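Long-range contacts in YfkN protein (Bacillus subtilis subsp. subtilis, PDB 3GVE), which belongs to the calcineurin-like phosphoesterase family of metal-dependent proteins and carries a manganese ion and a magnesium ion side by side: residues A16-H21 with V60-L65; S94-L99 with A125-V130; G284-V289 with G308-I313. One frame throughout, in Å; residues are numbered along the deposited sequence. Where two conformers were deposited one is given.

Interaction 1 builds part of the two-metal site, and the other two pack around it. Its centre lies about 12 Å from the centre of interaction 2 and about 12 Å from that of interaction 3. Interactions 1 and 3 share a mixed sheet, in which strands 9-17 and 286-297 are neighbours; Ala16 O and Gly288 N lie 2.9 Å apart, probably hydrogen-bonded. Interaction 2 reaches interaction 1 through selenomethionine Met96, whose CE packs 3.7 Å from Asp61 CB. Interactions 2 and 3 do not touch; their nearest atoms are about 9 Å apart. The side chain of Met96 stays about 13 Å from the manganese.

Interaction 1: residues A16-H21 with V60-L65; sequences ATTDIH and VDNGDL. With MN (manganese (II) ion), chain C; MG (magnesium ion), chain D.
Ala16 and Thr17 pair in parallel with Val60 and Asp61, at the ends of strands 9-17 and 57-61. Thr17 N donates to Val60 O, and Thr17 O accepts from Asn62 N. Past the strands the two chains stay together as loops. Asp19 N donates a hydrogen bond to Gly63 O at 3.0 Å, and His21 N donates one to Asp64 O at 2.9 Å. Ala16 CB packs on Val60 CG2.

Thr17 OG1 donates to the anti lone pair of Asp61 OD1, at 2.7 Å. The two side chains cross at about a right angle. The other oxygen, Asp61 OD2, is met from above the carboxylate plane by Gly63 N, closing an Asx turn. A water accepts from Ile20 N and donates to Asp61 OD1 and Gly63 O.

This is the metal-binding end of the calcineurin-like phosphoesterase fold, where loops after strand ends supply the ligands. Asp19 OD1 binds manganese at 2.1 Å and His21 NE2 at 2.2 Å. Asp64 OD2 bridges the ions, 2.3 Å from manganese and 2.4 Å from magnesium. The Asp19 and Asp64 side chains run side by side, with carboxylate planes 87° apart. Asp64 O lies over the centre of the His21 ring. His251 completes the protein ligands of manganese; Asn108, His216 and His249 join Asp64 on magnesium.

Second-shell bonds help to fix these groups. His21 has Gln67 as a further polar partner, and Asp64 has His109. Asp19 OD2 accepts from Thr18 OG1 at 2.9 Å and also from His249 N. Thr18 OG1 points there because it stands opposite its own backbone N (chi1 -163°).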
loop_
_atom_site.group_PDB
_atom_site.type_symbol
_atom_site.label_atom_id
_atom_site.label_comp_id
_atom_site.label_asym_id
_atom_site.label_seq_id
_atom_site.Cartn_x
_atom_site.Cartn_y
_atom_site.Cartn_z
ATOM N N ALA A 16 13.877 13.289 -11.458
ATOM C CA ALA A 16 13.878 11.912 -10.947
ATOM C C ALA A 16 12.534 11.418 -10.455
ATOM O O ALA A 16 11.838 12.130 -9.711
ATOM C CB ALA A 16 14.898 11.768 -9.811
ATOM N N THR A 17 12.200 10.180 -10.839
ATOM C CA THR A 17 11.031 9.498 -10.222
ATOM C C THR A 17 11.529 8.355 -9.375
ATOM O O THR A 17 12.703 7.853 -9.552
ATOM C CB THR A 17 10.070 9.004 -11.309
ATOM O OG1 THR A 17 10.808 8.248 -12.308
ATOM C CG2 THR A 17 9.390 10.165 -11.982
ATOM N N THR A 18 10.738 7.950 -8.405
ATOM C CA THR A 18 11.059 6.781 -7.603
ATOM C C THR A 18 9.796 6.103 -7.101
ATOM O O THR A 18 8.787 6.746 -6.886
ATOM C CB THR A 18 11.974 7.138 -6.378
ATOM O OG1 THR A 18 12.586 5.944 -5.851
ATOM C CG2 THR A 18 11.189 7.862 -5.272
ATOM N N ASP A 19 9.886 4.801 -6.885
ATOM C CA ASP A 19 8.810 4.041 -6.261
ATOM C C ASP A 19 7.451 4.280 -6.943
ATOM O O ASP A 19 6.421 4.378 -6.311
ATOM C CB ASP A 19 8.766 4.305 -4.741
ATOM C CG ASP A 19 10.000 3.774 -4.032
ATOM O OD1 ASP A 19 9.970 2.604 -3.596
ATOM O OD2 ASP A 19 10.994 4.528 -3.925
ATOM N N ILE A 20 7.423 4.270 -8.289
ATOM C CA ILE A 20 6.216 4.507 -9.098
ATOM C C ILE A 20 5.255 3.333 -8.915
ATOM O O ILE A 20 4.033 3.527 -8.920
ATOM C CB ILE A 20 6.620 4.720 -10.589
ATOM C CG1 ILE A 20 7.276 6.057 -10.771
ATOM C CG2 ILE A 20 5.403 4.625 -11.473
ATOM C CD1 ILE A 20 6.554 7.178 -10.546
ATOM N N HIS A 21 5.803 2.143 -8.761
ATOM C CA HIS A 21 5.083 0.918 -8.422
ATOM C C HIS A 21 3.962 0.642 -9.437
ATOM O O HIS A 21 2.835 0.323 -9.085
ATOM C CB HIS A 21 4.567 0.974 -6.968
ATOM C CG HIS A 21 5.610 0.628 -5.948
ATOM N ND1 HIS A 21 6.127 -0.638 -5.824
ATOM C CD2 HIS A 21 6.247 1.386 -5.024
ATOM C CE1 HIS A 21 7.028 -0.649 -4.859
ATOM N NE2 HIS A 21 7.129 0.566 -4.360
ATOM N N VAL A 60 15.732 10.498 -14.848
ATOM C CA VAL A 60 16.110 9.185 -14.306
ATOM C C VAL A 60 15.022 8.607 -13.421
ATOM O O VAL A 60 14.265 9.324 -12.799
ATOM C CB VAL A 60 17.442 9.266 -13.503
ATOM C CG1 VAL A 60 18.561 9.815 -14.406
ATOM C CG2 VAL A 60 17.296 10.132 -12.260
ATOM N N ASP A 61 14.965 7.289 -13.390
ATOM C CA ASP A 61 14.077 6.587 -12.462
ATOM C C ASP A 61 14.887 5.818 -11.437
ATOM O O ASP A 61 15.925 5.264 -11.761
ATOM C CB ASP A 61 13.162 5.613 -13.188
ATOM C CG ASP A 61 12.164 4.978 -12.248
ATOM O OD1 ASP A 61 11.239 5.667 -11.786
ATOM O OD2 ASP A 61 12.344 3.809 -11.928
ATOM N N ASN A 62 14.378 5.775 -10.212
ATOM C CA ASN A 62 15.100 5.158 -9.105
ATOM C C ASN A 62 14.645 3.773 -8.640
ATOM O O ASN A 62 15.054 3.329 -7.579
ATOM C CB ASN A 62 15.120 6.124 -7.914
ATOM C CG ASN A 62 16.358 5.949 -7.037
ATOM O OD1 ASN A 62 17.459 5.756 -7.536
ATOM N ND2 ASN A 62 16.166 6.042 -5.711
ATOM N N GLY A 63 13.826 3.092 -9.446
ATOM C CA GLY A 63 13.427 1.726 -9.139
ATOM C C GLY A 63 12.131 1.592 -8.350
ATOM O O GLY A 63 11.476 2.574 -8.046
ATOM N N ASP A 64 11.774 0.352 -8.022
ATOM C CA ASP A 64 10.417 -0.020 -7.555
ATOM C C ASP A 64 9.388 0.532 -8.563
ATOM O O ASP A 64 8.462 1.259 -8.226
ATOM C CB ASP A 64 10.138 0.450 -6.113
ATOM C CG ASP A 64 10.532 -0.579 -5.077
ATOM O OD1 ASP A 64 11.234 -1.541 -5.448
ATOM O OD2 ASP A 64 10.151 -0.383 -3.900
ATOM N N LEU A 65 9.604 0.159 -9.819
ATOM C CA LEU A 65 8.892 0.689 -10.980
ATOM C C LEU A 65 7.866 -0.277 -11.594
ATOM O O LEU A 65 6.769 0.127 -11.922
ATOM C CB LEU A 65 9.917 1.089 -12.046
ATOM C CG LEU A 65 9.354 1.441 -13.425
ATOM C CD1 LEU A 65 8.567 2.725 -13.355
ATOM C CD2 LEU A 65 10.507 1.555 -14.457
HETATM MN MN MN C . 8.708 1.027 -2.847
HETATM MG MG MG D . 11.955 -0.405 -2.285
HETATM O O HOH W 1 9.850 4.035 -9.946
HETATM O O HOH W 2 10.077 0.672 -1.158
HETATM O O HOH W 3 7.756 -0.694 -1.765
#

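Interaction 2: residues S94-L99 with A125-V130; sequences SVMNAL and ADFPIV
Asn97 and Met96, near the end of helix 91-98, meet the loop at Ala125-Phe127 that leads into the short, weakly bonded strand 129-130. This packs a helix against a loop within the calcineurin-like phosphoesterase region. One direct hydrogen bond joins the two segments: Asp126 N donates to Asn97 OD1 at 2.8 Å. It is nearly straight, but the donor is tilted 35° from the amide's carbonyl plane.

The Asn97 amide and the Asp126 carboxylate stack, their planes only 5° apart, with Asn97 CG 3.4 Å from Asp126 OD2. A water ties the same pair together, donating to Asn97 O and to Asp126 OD2.

Phe127 comes in beside them. Its ring stands at 81° to the Asn97 amide, and its CE2 is 3.4 Å from Asn97 OD1. Met96, a selenomethionine, touches the ring through CB, 3.6 Å from Phe127 CZ. Its chain then bends at chi2 and chi3, and the selenium end leads away from Phe127.

Further out, Leu40 of helix 40-53 packs on Met96. The Asn97 amide has a second hold: ND2 donates to Gly124 O. Within the 125-130 segment, Ala125 CB sits 3.9 Å above the centre of the Phe127 ring.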
loop_
_atom_site.group_PDB
_atom_site.type_symbol
_atom_site.label_atom_id
_atom_site.label_comp_id
_atom_site.label_asym_id
_atom_site.label_seq_id
_atom_site.Cartn_x
_atom_site.Cartn_y
_atom_site.Cartn_z
ATOM N N SER A 94 7.818 0.684 -22.103
ATOM C CA SER A 94 7.360 1.515 -23.263
ATOM C C SER A 94 7.024 2.920 -22.869
ATOM O O SER A 94 7.324 3.847 -23.625
ATOM C CB SER A 94 6.166 0.893 -23.948
ATOM O OG SER A 94 6.434 -0.435 -24.367
ATOM N N VAL A 95 6.400 3.099 -21.706
ATOM C CA VAL A 95 6.114 4.466 -21.229
ATOM C C VAL A 95 7.402 5.254 -20.951
ATOM O O VAL A 95 7.572 6.403 -21.318
ATOM C CB VAL A 95 5.221 4.454 -19.953
ATOM C CG1 VAL A 95 5.049 5.817 -19.390
ATOM C CG2 VAL A 95 3.820 3.867 -20.317
HETATM N N MSE A 96 8.342 4.596 -20.278
HETATM C CA MSE A 96 9.638 5.209 -19.938
HETATM C C MSE A 96 10.437 5.605 -21.201
HETATM O O MSE A 96 11.084 6.619 -21.250
HETATM C CB MSE A 96 10.493 4.281 -19.050
HETATM C CG MSE A 96 9.767 3.677 -17.834
HETATM SE SE MSE A 96 8.764 4.923 -16.711
HETATM C CE MSE A 96 10.201 5.462 -15.481
ATOM N N ASN A 97 10.318 4.783 -22.236
ATOM C CA ASN A 97 10.960 4.982 -23.519
ATOM C C ASN A 97 10.321 6.225 -24.172
ATOM O O ASN A 97 10.980 7.101 -24.703
ATOM C CB ASN A 97 10.807 3.769 -24.437
ATOM C CG ASN A 97 11.774 2.623 -24.069
ATOM O OD1 ASN A 97 12.720 2.804 -23.294
ATOM N ND2 ASN A 97 11.539 1.482 -24.660
ATOM N N ALA A 98 8.995 6.280 -24.101
ATOM C CA ALA A 98 8.241 7.380 -24.706
ATOM C C ALA A 98 8.543 8.713 -24.027
ATOM O O ALA A 98 8.547 9.737 -24.668
ATOM C CB ALA A 98 6.745 7.086 -24.691
ATOM N N LEU A 99 8.798 8.684 -22.725
ATOM C CA LEU A 99 9.165 9.878 -21.951
ATOM C C LEU A 99 10.664 10.191 -22.044
ATOM O O LEU A 99 11.143 11.157 -21.470
ATOM C CB LEU A 99 8.775 9.701 -20.482
ATOM C CG LEU A 99 7.280 9.683 -20.158
ATOM C CD1 LEU A 99 7.033 9.402 -18.687
ATOM C CD2 LEU A 99 6.654 11.022 -20.554
ATOM N N ALA A 125 14.347 -1.563 -22.652
ATOM C CA ALA A 125 14.599 -0.163 -22.372
ATOM C C ALA A 125 15.543 0.432 -23.379
ATOM O O ALA A 125 16.642 -0.190 -23.684
ATOM C CB ALA A 125 15.124 -0.021 -20.986
ATOM N N ASP A 126 15.254 1.628 -23.837
ATOM C CA ASP A 126 16.119 2.349 -24.752
ATOM C C ASP A 126 17.285 2.923 -23.983
ATOM O O ASP A 126 18.257 3.286 -24.555
ATOM C CB ASP A 126 15.361 3.501 -25.413
ATOM C CG ASP A 126 14.346 3.053 -26.400
ATOM O OD1 ASP A 126 14.392 1.955 -26.873
ATOM O OD2 ASP A 126 13.480 3.904 -26.664
ATOM N N PHE A 127 17.126 3.021 -22.674
ATOM C CA PHE A 127 18.098 3.649 -21.795
ATOM C C PHE A 127 18.734 2.588 -20.906
ATOM O O PHE A 127 18.170 1.549 -20.695
ATOM C CB PHE A 127 17.404 4.710 -20.932
ATOM C CG PHE A 127 16.175 4.198 -20.224
ATOM C CD1 PHE A 127 16.271 3.691 -18.952
ATOM C CD2 PHE A 127 14.942 4.177 -20.854
ATOM C CE1 PHE A 127 15.156 3.201 -18.308
ATOM C CE2 PHE A 127 13.822 3.682 -20.227
ATOM C CZ PHE A 127 13.907 3.204 -18.950
ATOM N N PRO A 128 19.904 2.895 -20.373
ATOM C CA PRO A 128 20.588 1.957 -19.478
ATOM C C PRO A 128 19.887 1.833 -18.124
ATOM O O PRO A 128 19.473 2.823 -17.548
ATOM C CB PRO A 128 21.961 2.607 -19.273
ATOM C CG PRO A 128 21.744 4.067 -19.575
ATOM C CD PRO A 128 20.723 4.080 -20.665
ATOM N N ILE A 129 19.789 0.607 -17.641
ATOM C CA ILE A 129 19.311 0.303 -16.296
ATOM C C ILE A 129 20.511 -0.292 -15.564
ATOM O O ILE A 129 21.026 -1.322 -15.942
ATOM C CB ILE A 129 18.093 -0.633 -16.353
ATOM C CG1 ILE A 129 16.925 0.130 -16.989
ATOM C CG2 ILE A 129 17.713 -1.095 -14.969
ATOM C CD1 ILE A 129 15.681 -0.725 -17.279
ATOM N N VAL A 130 20.978 0.406 -14.548
ATOM C CA VAL A 130 22.250 0.078 -13.931
ATOM C C VAL A 130 22.061 -0.441 -12.514
ATOM O O VAL A 130 21.129 -0.064 -11.819
ATOM C CB VAL A 130 23.220 1.307 -13.931
ATOM C CG1 VAL A 130 23.633 1.645 -15.384
ATOM C CG2 VAL A 130 22.575 2.530 -13.257
HETATM O O HOH W 4 13.461 6.481 -25.464
#

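Interaction 3: residues G284-V289 with G308-I313; sequences GKYLGV and GSIESI
Tyr286-Val289 and Gly308-Ser312 pair antiparallel in the beta hairpin of strands 286-297 and 300-312; the axes of these short segments come within 4.5 Å, at 156°. Leu287-Glu311 and Val289-Ser309 are hydrogen-bonded pairs. Leu287 N donates to Glu311 O at 2.9 Å, and Glu311 N returns a bond to Leu287 O. Beyond the strands, Ile313 N adds a bond to Lys285 O.

Tyr286 and Ser312 face each other in a non-hydrogen-bonded pair. Ser312 CB makes a CH-pi contact over the Tyr286 ring, 3.9 Å from its centroid and 22° off the normal. Ile310 CD1 meets the same ring obliquely, 3.8 Å from CD1 of Tyr286. CG1 of Ile310 takes the position between its own backbone N and carbonyl carbon (chi1 52°), which turns that branch to the tyrosine. Lys33 of the second subunit also packs on Tyr286.

Leu287, Val289, Ser309 and Glu311 share the other face. There Leu287 and Val289 pack on helix 40-53. A water is hydrogen-bonded to Ser309 OG at 2.7 Å and can also donate to Val289 O.

Glu311 reaches the same helix, with OE2 in a salt bridge to Lys49 and OE1 hydrogen-bonded to His50. These two partners would be expected to favour its charged form.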
loop_
_atom_site.group_PDB
_atom_site.type_symbol
_atom_site.label_atom_id
_atom_site.label_comp_id
_atom_site.label_asym_id
_atom_site.label_seq_id
_atom_site.Cartn_x
_atom_site.Cartn_y
_atom_site.Cartn_z
ATOM N N GLY A 284 4.618 8.458 -7.962
ATOM C CA GLY A 284 4.603 9.640 -8.801
ATOM C C GLY A 284 4.002 10.872 -8.154
ATOM O O GLY A 284 3.705 11.815 -8.834
ATOM N N LYS A 285 3.852 10.875 -6.834
ATOM C CA LYS A 285 3.260 12.019 -6.125
ATOM C C LYS A 285 4.115 13.300 -6.119
ATOM O O LYS A 285 3.606 14.389 -5.930
ATOM C CB LYS A 285 2.873 11.620 -4.693
ATOM C CG LYS A 285 1.729 10.589 -4.627
ATOM C CD LYS A 285 1.522 10.059 -3.205
ATOM C CE LYS A 285 0.424 8.993 -3.129
ATOM N NZ LYS A 285 0.287 8.529 -1.719
ATOM N N TYR A 286 5.411 13.133 -6.342
ATOM C CA TYR A 286 6.368 14.227 -6.418
ATOM C C TYR A 286 7.365 13.900 -7.527
ATOM O O TYR A 286 7.567 12.734 -7.855
ATOM C CB TYR A 286 7.131 14.357 -5.105
ATOM C CG TYR A 286 6.397 15.043 -3.984
ATOM C CD1 TYR A 286 6.734 16.328 -3.606
ATOM C CD2 TYR A 286 5.393 14.398 -3.289
ATOM C CE1 TYR A 286 6.071 16.966 -2.557
ATOM C CE2 TYR A 286 4.729 15.030 -2.245
ATOM C CZ TYR A 286 5.076 16.303 -1.895
ATOM O OH TYR A 286 4.414 16.928 -0.859
ATOM N N LEU A 287 7.966 14.938 -8.089
ATOM C CA LEU A 287 9.127 14.815 -8.962
ATOM C C LEU A 287 10.342 15.363 -8.205
ATOM O O LEU A 287 10.270 16.414 -7.584
ATOM C CB LEU A 287 8.923 15.647 -10.219
ATOM C CG LEU A 287 10.040 15.545 -11.259
ATOM C CD1 LEU A 287 10.082 14.140 -11.837
ATOM C CD2 LEU A 287 9.836 16.592 -12.356
ATOM N N GLY A 288 11.461 14.655 -8.274
ATOM C CA GLY A 288 12.708 15.150 -7.709
ATOM C C GLY A 288 13.418 16.022 -8.727
ATOM O O GLY A 288 13.407 15.738 -9.905
ATOM N N VAL A 289 14.059 17.074 -8.239
ATOM C CA VAL A 289 14.748 18.029 -9.104
ATOM C C VAL A 289 16.068 18.400 -8.460
ATOM O O VAL A 289 16.087 18.968 -7.391
ATOM C CB VAL A 289 13.895 19.317 -9.341
ATOM C CG1 VAL A 289 14.615 20.275 -10.285
ATOM C CG2 VAL A 289 12.518 18.960 -9.884
ATOM N N GLY A 308 18.860 20.424 -4.133
ATOM C CA GLY A 308 17.867 19.362 -4.269
ATOM C C GLY A 308 16.516 19.861 -3.833
ATOM O O GLY A 308 16.407 20.457 -2.729
ATOM N N SER A 309 15.489 19.611 -4.607
ATOM C CA SER A 309 14.134 19.996 -4.253
ATOM C C SER A 309 13.153 18.986 -4.769
ATOM O O SER A 309 13.511 18.130 -5.622
ATOM C CB SER A 309 13.820 21.376 -4.863
ATOM O OG SER A 309 13.900 21.424 -6.236
ATOM N N ILE A 310 11.958 18.973 -4.232
ATOM C CA ILE A 310 10.929 18.095 -4.758
ATOM C C ILE A 310 9.709 18.954 -5.017
ATOM O O ILE A 310 9.504 19.945 -4.357
ATOM C CB ILE A 310 10.603 16.929 -3.809
ATOM C CG1 ILE A 310 10.282 17.454 -2.396
ATOM C CG2 ILE A 310 11.774 15.929 -3.754
ATOM C CD1 ILE A 310 9.829 16.373 -1.430
ATOM N N GLU A 311 8.905 18.561 -5.990
ATOM C CA GLU A 311 7.705 19.317 -6.352
ATOM C C GLU A 311 6.544 18.357 -6.403
ATOM O O GLU A 311 6.634 17.323 -7.018
ATOM C CB GLU A 311 7.901 19.992 -7.709
ATOM C CG GLU A 311 6.670 20.764 -8.174
ATOM C CD GLU A 311 6.910 21.616 -9.410
ATOM O OE1 GLU A 311 7.765 21.295 -10.243
ATOM O OE2 GLU A 311 6.198 22.603 -9.541
ATOM N N SER A 312 5.452 18.717 -5.750
ATOM C CA SER A 312 4.245 17.897 -5.746
ATOM C C SER A 312 3.435 18.025 -7.031
ATOM O O SER A 312 3.399 19.069 -7.640
ATOM C CB SER A 312 3.334 18.314 -4.580
ATOM O OG SER A 312 2.940 19.664 -4.711
ATOM N N ILE A 313 2.762 16.947 -7.421
ATOM C CA ILE A 313 1.784 17.040 -8.508
ATOM C C ILE A 313 0.549 17.784 -8.012
ATOM O O ILE A 313 -0.110 18.460 -8.771
ATOM C CB ILE A 313 1.391 15.674 -9.120
ATOM C CG1 ILE A 313 0.812 14.718 -8.079
ATOM C CG2 ILE A 313 2.593 15.064 -9.829
ATOM C CD1 ILE A 313 0.173 13.463 -8.669
HETATM O O HOH W 5 16.370 21.875 -7.147
#